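Local coordinates for Lmo1076 protein (Listeria monocytogenes serovar 1/2a, PDB 3FI7) that cleaves bacterial cell-wall peptidoglycan as an N-acetylglucosaminidase autolysin of glycoside hydrolase family 73, here as its catalytic domain, at residues 77-82 and 117-122. Sequence-based numbering, arbitrary orientation.
Sequences NLFGIK and KESLED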
loop_
_atom_site.group_PDB
_atom_site.type_symbol
_atom_site.label_atom_id
_atom_site.label_comp_id
_atom_site.label_asym_id
_atom_site.label_seq_id
_atom_site.Cartn_x
_atom_site.Cartn_y
_atom_site.Cartn_z
ATOM N N ASN A 77 -8.525 -7.713 -0.225
ATOM C CA ASN A 77 -7.713 -7.665 0.990
ATOM C C ASN A 77 -6.245 -7.445 0.628
ATOM O O ASN A 77 -5.472 -8.405 0.477
ATOM C CB ASN A 77 -7.916 -8.972 1.782
ATOM C CG ASN A 77 -7.288 -8.944 3.172
ATOM O OD1 ASN A 77 -6.369 -8.173 3.448
ATOM N ND2 ASN A 77 -7.783 -9.813 4.054
ATOM N N LEU A 78 -5.865 -6.175 0.482
ATOM C CA LEU A 78 -4.543 -5.820 -0.035
ATOM C C LEU A 78 -3.421 -6.168 0.923
ATOM O O LEU A 78 -2.299 -6.450 0.503
ATOM C CB LEU A 78 -4.466 -4.328 -0.371
ATOM C CG LEU A 78 -5.436 -3.824 -1.445
ATOM C CD1 LEU A 78 -5.448 -2.295 -1.470
ATOM C CD2 LEU A 78 -5.098 -4.411 -2.826
ATOM N N PHE A 79 -3.711 -6.143 2.215
ATOM C CA PHE A 79 -2.646 -6.304 3.191
ATOM C C PHE A 79 -2.627 -7.700 3.817
ATOM O O PHE A 79 -1.844 -7.967 4.719
ATOM C CB PHE A 79 -2.726 -5.194 4.241
ATOM C CG PHE A 79 -2.654 -3.811 3.657
ATOM C CD1 PHE A 79 -1.435 -3.167 3.510
ATOM C CD2 PHE A 79 -3.805 -3.159 3.240
ATOM C CE1 PHE A 79 -1.364 -1.884 2.967
ATOM C CE2 PHE A 79 -3.740 -1.882 2.703
ATOM C CZ PHE A 79 -2.514 -1.244 2.564
ATOM N N GLY A 80 -3.475 -8.596 3.317
ATOM C CA GLY A 80 -3.520 -9.960 3.827
ATOM C C GLY A 80 -3.888 -10.038 5.301
ATOM O O GLY A 80 -3.337 -10.841 6.049
ATOM N N ILE A 81 -4.827 -9.197 5.717
ATOM C CA ILE A 81 -5.259 -9.146 7.106
ATOM C C ILE A 81 -6.106 -10.360 7.484
ATOM O O ILE A 81 -7.064 -10.696 6.790
ATOM C CB ILE A 81 -6.078 -7.870 7.372
ATOM C CG1 ILE A 81 -5.213 -6.631 7.142
ATOM C CG2 ILE A 81 -6.659 -7.885 8.783
ATOM C CD1 ILE A 81 -3.850 -6.712 7.796
ATOM N N LYS A 82 -5.753 -11.014 8.586
ATOM C CA LYS A 82 -6.515 -12.169 9.062
ATOM C C LYS A 82 -7.763 -11.758 9.837
ATOM O O LYS A 82 -7.827 -10.667 10.397
ATOM C CB LYS A 82 -5.639 -13.091 9.914
ATOM C CG LYS A 82 -4.717 -13.975 9.100
ATOM C CD LYS A 82 -3.870 -14.853 9.992
ATOM C CE LYS A 82 -2.821 -15.582 9.191
ATOM N NZ LYS A 82 -1.714 -16.059 10.062
ATOM N N LYS A 117 -11.146 0.253 -0.769
ATOM C CA LYS A 117 -11.231 1.386 0.140
ATOM C C LYS A 117 -11.187 0.942 1.596
ATOM O O LYS A 117 -10.436 1.498 2.394
ATOM C CB LYS A 117 -12.490 2.211 -0.108
ATOM C CG LYS A 117 -12.604 3.405 0.827
ATOM C CD LYS A 117 -13.903 4.160 0.627
ATOM C CE LYS A 117 -14.109 5.197 1.719
ATOM N NZ LYS A 117 -15.438 5.871 1.583
ATOM N N GLU A 118 -11.988 -0.061 1.938
ATOM C CA GLU A 118 -12.089 -0.512 3.323
ATOM C C GLU A 118 -10.800 -1.209 3.763
ATOM O O GLU A 118 -10.421 -1.165 4.937
ATOM C CB GLU A 118 -13.304 -1.427 3.509
ATOM C CG GLU A 118 -14.653 -0.709 3.394
ATOM C CD GLU A 118 -15.089 -0.433 1.954
ATOM O OE1 GLU A 118 -16.008 0.389 1.762
ATOM O OE2 GLU A 118 -14.535 -1.034 1.011
ATOM N N SER A 119 -10.126 -1.842 2.806
ATOM C CA SER A 119 -8.831 -2.472 3.049
ATOM C C SER A 119 -7.763 -1.409 3.386
ATOM O O SER A 119 -7.021 -1.544 4.368
ATOM C CB SER A 119 -8.426 -3.308 1.826
ATOM O OG SER A 119 -7.118 -3.836 1.947
ATOM N N LEU A 120 -7.702 -0.346 2.586
ATOM C CA LEU A 120 -6.803 0.772 2.875
ATOM C C LEU A 120 -7.124 1.402 4.232
ATOM O O LEU A 120 -6.223 1.745 4.997
ATOM C CB LEU A 120 -6.864 1.835 1.774
ATOM C CG LEU A 120 -6.359 1.377 0.403
ATOM C CD1 LEU A 120 -6.927 2.256 -0.715
ATOM C CD2 LEU A 120 -4.825 1.337 0.362
ATOM N N GLU A 121 -8.407 1.549 4.534
ATOM C CA GLU A 121 -8.797 2.161 5.798
ATOM C C GLU A 121 -8.341 1.320 7.002
ATOM O O GLU A 121 -7.920 1.871 8.024
ATOM C CB GLU A 121 -10.302 2.435 5.852
ATOM C CG GLU A 121 -10.743 3.098 7.156
ATOM C CD GLU A 121 -11.950 4.012 6.990
ATOM O OE1 GLU A 121 -12.710 3.829 6.012
ATOM O OE2 GLU A 121 -12.137 4.915 7.842
ATOM N N ASP A 122 -8.420 -0.003 6.875
ATOM C CA ASP A 122 -7.908 -0.891 7.917
ATOM C C ASP A 122 -6.425 -0.667 8.173
ATOM O O ASP A 122 -5.996 -0.652 9.323
ATOM C CB ASP A 122 -8.173 -2.367 7.595
ATOM C CG ASP A 122 -9.253 -2.980 8.487
ATOM O OD1 ASP A 122 -9.230 -4.220 8.674
ATOM O OD2 ASP A 122 -10.117 -2.229 9.006
HETATM O O HOH W 1 -6.285 -5.389 3.964
#
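With chi1 at 174°, the side chain of Ser119 stretches away from its own backbone N and carries OG off helix 116-129 to the turn opposite, while Leu78 and Phe79, whose CB atoms already face the helix, turn CG anti to the carbonyl carbon, which lays the Phe79 ring edge against Ser119 OG, 3.6 Å from CD2. OG accepts a hydrogen bond from Leu78 N at 3.0 Å, bent to 152° at the hydrogen. A water completes the link: it lies 2.7 Å from Ser119 OG, donates to Asn77 OD1 and accepts from Phe79 N at 3.2 Å, which occupies both backbone N-H groups at the centre of the type I turn from Asn77 to Gly80. The Asn77 amide spans the turn to Ile81. Its OD1 takes the N-H of Ile81, tilted 22° from the carbonyl plane, and its ND2 gives to Ile81 O at 3.0 Å, in plane and on a lone pair; one bond at each end of the amide fixes its rotation. A further ND2 bond goes to Ala111 O.

Beside this link the packing is mostly apolar. The CD2 methyl of Leu120 meets both Phe79 CZ and Leu78 CD1, each at 4.1 Å. Helices 29-47 and 52-63 cover this cluster through Phe33, Leu44, Met55 and Ala59. Ile81 CG2 comes loosely up to Asp122 OD1, whose hydrogen-bond partner is Tyr113 OH. The arrangement is a beta turn docked on a helix through a serine hydroxyl and a bridging water, joining the loop before the two-stranded hairpin to the helical core of this lysozyme-clan glucosaminidase domain.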